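Local coordinates for Dbv8 protein (Nonomuraea, PDB 4MFZ) that probably transfers long aliphatic acyl chains from acyl-CoA to an amine of a glycopeptide antibiotic, as a GNAT-type N-acyltransferase, at residues 64-77 with 157-171. Residues are numbered along the deposited sequence; the frame is centred on the assembly and turned at random.
Sequences LLHRLEVPAPDVEE and WETLTQLGESVAIHR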
loop_
_atom_site.group_PDB
_atom_site.type_symbol
_atom_site.label_atom_id
_atom_site.label_comp_id
_atom_site.label_asym_id
_atom_site.label_seq_id
_atom_site.Cartn_x
_atom_site.Cartn_y
_atom_site.Cartn_z
ATOM N N LEU A 64 -9.921 -4.135 16.911
ATOM C CA LEU A 64 -9.575 -4.453 15.539
ATOM C C LEU A 64 -8.412 -3.582 15.048
ATOM O O LEU A 64 -7.446 -4.106 14.489
ATOM C CB LEU A 64 -10.802 -4.311 14.627
ATOM C CG LEU A 64 -10.656 -4.767 13.166
ATOM C CD1 LEU A 64 -10.179 -6.215 13.121
ATOM C CD2 LEU A 64 -11.980 -4.596 12.422
ATOM N N LEU A 65 -8.482 -2.267 15.288
ATOM C CA LEU A 65 -7.438 -1.365 14.784
ATOM C C LEU A 65 -6.064 -1.634 15.432
ATOM O O LEU A 65 -5.031 -1.440 14.796
ATOM C CB LEU A 65 -7.841 0.110 14.941
ATOM C CG LEU A 65 -8.956 0.614 14.015
ATOM C CD1 LEU A 65 -9.588 1.883 14.582
ATOM C CD2 LEU A 65 -8.438 0.856 12.606
ATOM N N HIS A 66 -6.060 -2.055 16.694
ATOM C CA HIS A 66 -4.817 -2.463 17.348
ATOM C C HIS A 66 -4.250 -3.689 16.698
ATOM O O HIS A 66 -3.043 -3.776 16.465
ATOM C CB HIS A 66 -5.025 -2.750 18.829
ATOM C CG HIS A 66 -3.763 -3.147 19.529
ATOM N ND1 HIS A 66 -2.719 -2.311 19.654
ATOM C CD2 HIS A 66 -3.385 -4.347 20.140
ATOM C CE1 HIS A 66 -1.721 -2.927 20.323
ATOM N NE2 HIS A 66 -2.122 -4.177 20.614
ATOM N N ARG A 67 -5.117 -4.663 16.432
ATOM C CA ARG A 67 -4.724 -5.873 15.739
ATOM C C ARG A 67 -4.153 -5.526 14.357
ATOM O O ARG A 67 -3.270 -6.207 13.876
ATOM C CB ARG A 67 -5.920 -6.801 15.549
ATOM C CG ARG A 67 -6.367 -7.587 16.764
ATOM C CD ARG A 67 -7.346 -8.652 16.312
ATOM N NE ARG A 67 -6.625 -9.749 15.662
ATOM C CZ ARG A 67 -7.184 -10.873 15.219
ATOM N NH1 ARG A 67 -8.496 -11.069 15.327
ATOM N NH2 ARG A 67 -6.429 -11.809 14.660
ATOM N N LEU A 68 -4.658 -4.459 13.737
ATOM C CA LEU A 68 -4.198 -4.012 12.414
ATOM C C LEU A 68 -2.945 -3.136 12.534
ATOM O O LEU A 68 -2.425 -2.605 11.544
ATOM C CB LEU A 68 -5.340 -3.299 11.686
ATOM C CG LEU A 68 -6.506 -4.221 11.292
ATOM C CD1 LEU A 68 -7.727 -3.417 10.906
ATOM C CD2 LEU A 68 -6.165 -5.176 10.162
ATOM N N GLU A 69 -2.463 -2.994 13.771
ATOM C CA GLU A 69 -1.234 -2.242 14.094
ATOM C C GLU A 69 -1.293 -0.734 13.768
ATOM O O GLU A 69 -0.299 -0.112 13.387
ATOM C CB GLU A 69 0.005 -2.911 13.485
ATOM C CG GLU A 69 0.278 -4.310 14.042
ATOM C CD GLU A 69 1.464 -4.994 13.366
ATOM O OE1 GLU A 69 2.246 -4.324 12.653
ATOM O OE2 GLU A 69 1.630 -6.220 13.545
ATOM N N VAL A 70 -2.481 -0.159 13.912
ATOM C CA VAL A 70 -2.653 1.287 13.768
ATOM C C VAL A 70 -2.099 1.948 15.053
ATOM O O VAL A 70 -2.392 1.480 16.158
ATOM C CB VAL A 70 -4.152 1.639 13.576
ATOM C CG1 VAL A 70 -4.334 3.155 13.428
ATOM C CG2 VAL A 70 -4.729 0.878 12.376
ATOM N N PRO A 71 -1.296 3.022 14.918
ATOM C CA PRO A 71 -0.762 3.638 16.146
ATOM C C PRO A 71 -1.838 4.375 16.955
ATOM O O PRO A 71 -2.842 4.824 16.378
ATOM C CB PRO A 71 0.300 4.594 15.632
ATOM C CG PRO A 71 -0.093 4.894 14.241
ATOM C CD PRO A 71 -0.789 3.678 13.699
ATOM N N ALA A 72 -1.610 4.468 18.272
ATOM C CA ALA A 72 -2.590 4.959 19.276
ATOM C C ALA A 72 -3.223 6.347 19.053
ATOM O O ALA A 72 -4.448 6.489 19.243
ATOM C CB ALA A 72 -2.021 4.853 20.697
ATOM N N PRO A 73 -2.419 7.374 18.676
ATOM C CA PRO A 73 -3.088 8.673 18.437
ATOM C C PRO A 73 -4.149 8.577 17.315
ATOM O O PRO A 73 -5.218 9.214 17.390
ATOM C CB PRO A 73 -1.935 9.606 18.027
ATOM C CG PRO A 73 -0.883 8.690 17.483
ATOM C CD PRO A 73 -1.000 7.403 18.270
ATOM N N ASP A 74 -3.870 7.755 16.303
ATOM C CA ASP A 74 -4.796 7.612 15.186
ATOM C C ASP A 74 -6.010 6.776 15.536
ATOM O O ASP A 74 -7.107 7.103 15.109
ATOM C CB ASP A 74 -4.082 7.064 13.963
ATOM C CG ASP A 74 -3.074 8.046 13.406
ATOM O OD1 ASP A 74 -3.461 8.923 12.615
ATOM O OD2 ASP A 74 -1.894 7.937 13.769
ATOM N N VAL A 75 -5.809 5.721 16.325
ATOM C CA VAL A 75 -6.894 4.852 16.731
ATOM C C VAL A 75 -8.062 5.681 17.282
ATOM O O VAL A 75 -9.195 5.572 16.799
ATOM C CB VAL A 75 -6.427 3.792 17.744
ATOM C CG1 VAL A 75 -7.606 3.109 18.419
ATOM C CG2 VAL A 75 -5.569 2.749 17.053
ATOM N N GLU A 76 -7.770 6.524 18.271
ATOM C CA GLU A 76 -8.784 7.367 18.892
ATOM C C GLU A 76 -9.479 8.328 17.909
ATOM O O GLU A 76 -10.710 8.479 17.946
ATOM C CB GLU A 76 -8.200 8.114 20.098
ATOM C CG GLU A 76 -7.839 7.203 21.274
ATOM C CD GLU A 76 -8.851 6.086 21.541
ATOM O OE1 GLU A 76 -10.049 6.347 21.727
ATOM O OE2 GLU A 76 -8.453 4.914 21.587
ATOM N N GLU A 77 -8.698 8.958 17.028
ATOM C CA GLU A 77 -9.281 9.815 15.989
ATOM C C GLU A 77 -10.200 9.023 15.048
ATOM O O GLU A 77 -11.321 9.462 14.764
ATOM C CB GLU A 77 -8.209 10.517 15.168
ATOM C CG GLU A 77 -7.301 11.435 15.959
ATOM C CD GLU A 77 -6.607 12.461 15.071
ATOM O OE1 GLU A 77 -5.955 12.090 14.059
ATOM O OE2 GLU A 77 -6.720 13.664 15.386
ATOM N N TRP A 157 -3.766 -12.269 8.766
ATOM C CA TRP A 157 -3.478 -11.221 9.782
ATOM C C TRP A 157 -2.234 -10.417 9.574
ATOM O O TRP A 157 -2.264 -9.199 9.749
ATOM C CB TRP A 157 -3.687 -11.694 11.236
ATOM C CG TRP A 157 -5.182 -11.762 11.475
ATOM C CD1 TRP A 157 -5.989 -12.890 11.478
ATOM C CD2 TRP A 157 -6.119 -10.624 11.643
ATOM N NE1 TRP A 157 -7.314 -12.548 11.657
ATOM C CE2 TRP A 157 -7.458 -11.207 11.758
ATOM C CE3 TRP A 157 -5.977 -9.243 11.712
ATOM C CZ2 TRP A 157 -8.588 -10.428 11.941
ATOM C CZ3 TRP A 157 -7.124 -8.463 11.885
ATOM C CH2 TRP A 157 -8.399 -9.048 12.008
ATOM N N GLU A 158 -1.147 -11.073 9.173
ATOM C CA GLU A 158 0.105 -10.398 8.837
ATOM C C GLU A 158 -0.037 -9.521 7.579
ATOM O O GLU A 158 0.580 -8.459 7.464
ATOM C CB GLU A 158 1.219 -11.436 8.646
ATOM C CG GLU A 158 2.570 -10.852 8.258
ATOM C CD GLU A 158 3.735 -11.529 8.971
ATOM O OE1 GLU A 158 3.555 -11.914 10.153
ATOM O OE2 GLU A 158 4.818 -11.694 8.350
ATOM N N THR A 159 -0.818 -9.987 6.616
ATOM C CA THR A 159 -1.085 -9.184 5.423
ATOM C C THR A 159 -1.875 -7.915 5.769
ATOM O O THR A 159 -1.532 -6.822 5.327
ATOM C CB THR A 159 -1.856 -10.029 4.417
ATOM O OG1 THR A 159 -1.021 -11.120 4.023
ATOM C CG2 THR A 159 -2.264 -9.223 3.184
ATOM N N LEU A 160 -2.906 -8.074 6.594
ATOM C CA LEU A 160 -3.813 -6.995 6.923
ATOM C C LEU A 160 -3.134 -5.848 7.676
ATOM O O LEU A 160 -3.602 -4.699 7.574
ATOM C CB LEU A 160 -5.022 -7.531 7.714
ATOM C CG LEU A 160 -6.037 -8.359 6.918
ATOM C CD1 LEU A 160 -7.124 -8.805 7.864
ATOM C CD2 LEU A 160 -6.657 -7.613 5.713
ATOM N N THR A 161 -2.033 -6.141 8.405
ATOM C CA THR A 161 -1.280 -5.095 9.135
ATOM C C THR A 161 -0.719 -3.977 8.253
ATOM O O THR A 161 -0.255 -2.959 8.780
ATOM C CB THR A 161 -0.098 -5.615 9.999
ATOM O OG1 THR A 161 0.953 -6.092 9.144
ATOM C CG2 THR A 161 -0.534 -6.705 10.944
ATOM N N GLN A 162 -0.743 -4.141 6.929
ATOM C CA GLN A 162 -0.406 -3.002 6.059
ATOM C C GLN A 162 -1.254 -1.763 6.413
ATOM O O GLN A 162 -0.797 -0.633 6.248
ATOM C CB GLN A 162 -0.523 -3.343 4.554
ATOM C CG GLN A 162 -0.352 -2.145 3.612
ATOM C CD GLN A 162 1.092 -1.656 3.538
ATOM O OE1 GLN A 162 2.010 -2.443 3.424
ATOM N NE2 GLN A 162 1.292 -0.350 3.612
ATOM N N LEU A 163 -2.466 -1.948 6.912
ATOM C CA LEU A 163 -3.288 -0.769 7.258
ATOM C C LEU A 163 -2.593 0.131 8.344
ATOM O O LEU A 163 -2.551 1.360 8.213
ATOM C CB LEU A 163 -4.686 -1.168 7.712
ATOM C CG LEU A 163 -5.498 0.094 8.054
ATOM C CD1 LEU A 163 -6.039 0.748 6.776
ATOM C CD2 LEU A 163 -6.587 -0.221 9.037
ATOM N N GLY A 164 -2.047 -0.490 9.388
ATOM C CA GLY A 164 -1.245 0.231 10.398
ATOM C C GLY A 164 -0.112 1.011 9.768
ATOM O O GLY A 164 0.081 2.193 10.062
ATOM N N GLU A 165 0.623 0.362 8.869
ATOM C CA GLU A 165 1.740 0.997 8.150
ATOM C C GLU A 165 1.327 2.210 7.338
ATOM O O GLU A 165 1.984 3.264 7.401
ATOM C CB GLU A 165 2.476 -0.008 7.230
ATOM C CG GLU A 165 3.777 0.560 6.634
ATOM C CD GLU A 165 4.745 -0.488 6.041
ATOM O OE1 GLU A 165 5.064 -1.494 6.704
ATOM O OE2 GLU A 165 5.219 -0.284 4.894
ATOM N N SER A 166 0.261 2.070 6.555
ATOM C CA SER A 166 -0.243 3.189 5.760
ATOM C C SER A 166 -0.565 4.402 6.623
ATOM O O SER A 166 -0.216 5.529 6.269
ATOM C CB SER A 166 -1.490 2.789 4.989
ATOM O OG SER A 166 -1.159 1.703 4.140
ATOM N N VAL A 167 -1.226 4.156 7.744
ATOM C CA VAL A 167 -1.585 5.231 8.683
ATOM C C VAL A 167 -0.320 5.836 9.322
ATOM O O VAL A 167 -0.140 7.077 9.344
ATOM C CB VAL A 167 -2.563 4.729 9.758
ATOM C CG1 VAL A 167 -2.822 5.795 10.821
ATOM C CG2 VAL A 167 -3.878 4.289 9.110
ATOM N N ALA A 168 0.559 4.969 9.818
ATOM C CA ALA A 168 1.821 5.401 10.450
ATOM C C ALA A 168 2.698 6.238 9.533
ATOM O O ALA A 168 3.244 7.255 9.950
ATOM C CB ALA A 168 2.609 4.184 10.962
ATOM N N ILE A 169 2.833 5.809 8.277
ATOM C CA ILE A 169 3.644 6.546 7.320
ATOM C C ILE A 169 3.069 7.935 7.066
ATOM O O ILE A 169 3.826 8.923 6.977
ATOM C CB ILE A 169 3.779 5.799 5.994
ATOM C CG1 ILE A 169 4.753 4.623 6.164
ATOM C CG2 ILE A 169 4.224 6.746 4.891
ATOM C CD1 ILE A 169 4.672 3.615 5.024
ATOM N N HIS A 170 1.743 8.024 6.971
ATOM C CA HIS A 170 1.119 9.339 6.752
ATOM C C HIS A 170 1.453 10.299 7.877
ATOM O O HIS A 170 1.880 11.422 7.616
ATOM C CB HIS A 170 -0.388 9.239 6.521
ATOM C CG HIS A 170 -1.017 10.525 6.029
ATOM N ND1 HIS A 170 -1.298 11.557 6.855
ATOM C CD2 HIS A 170 -1.434 10.916 4.756
ATOM C CE1 HIS A 170 -1.863 12.562 6.145
ATOM N NE2 HIS A 170 -1.945 12.171 4.863
ATOM N N ARG A 171 1.305 9.856 9.122
ATOM C CA ARG A 171 1.576 10.720 10.252
ATOM C C ARG A 171 3.078 11.040 10.353
ATOM O O ARG A 171 3.457 12.113 10.813
ATOM C CB ARG A 171 1.068 10.107 11.556
ATOM C CG ARG A 171 1.228 11.063 12.751
ATOM C CD ARG A 171 0.475 10.641 14.007
ATOM N NE ARG A 171 -0.986 10.670 13.839
ATOM C CZ ARG A 171 -1.736 11.772 13.863
ATOM N NH1 ARG A 171 -1.190 12.965 14.046
ATOM N NH2 ARG A 171 -3.050 11.681 13.709
HETATM O O HOH W 1 1.940 -2.669 10.445
HETATM O O HOH W 2 -2.159 8.969 10.033
#
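Arg-67 lays its guanidinium flat on the indole of Trp-157 and is worth following outward. CB just grazes the ring at CZ3; the chain then bends at chi3 (76°), which folds the guanidinium down over the face. NE sits above the CE3–CZ3 side, NH1 above CZ2, and NH2 of Arg-67 lies over the five-membered ring, 3.1 Å from Trp-157 CE2. With the planes 22° apart and Arg-67 CZ 3.5 Å from the centroid of the six-membered ring, this is a cation-pi stack. NE1 of the indole is bonded instead to Glu-153. Leu-64 CD1 meets the ring edge at CH2, and Leu-160 CD1 lies beneath the rim of the opposite face.

Next comes the Schellman turn at Glu-69, which brings the backbone onto Gly-164. With no side chain in the way, Gly-164 CA comes 3.2 Å from Glu-69 O in a CA-H...O contact, and its N makes a weak bond to Leu-68 O. Leu-68 CD1 and Val-70 CG2 both pack on Leu-163 CD2.

At the far end Arg-171 grips Asp-74 side-on: NE reaches OD2 at 2.9 Å on the syn side but tilted out of the carboxylate plane, while NH2 meets OD1 from above that plane. Arg-171 NH2 also forms a salt bridge to Glu-77 OE1, 3.0 Å away, and Tyr-129 OH lies within hydrogen-bonding reach of both acids.

Helix 72-77 crosses helix 162-171 at 102°, within the N-acyltransferase N-terminal domain. Helix 130-148 backs Leu-68 and Leu-160, helix 182-192 takes Gln-162 and Ser-166, and Gln-162 OE1 bonds Gln-200 on strand 199-205 of the sheet.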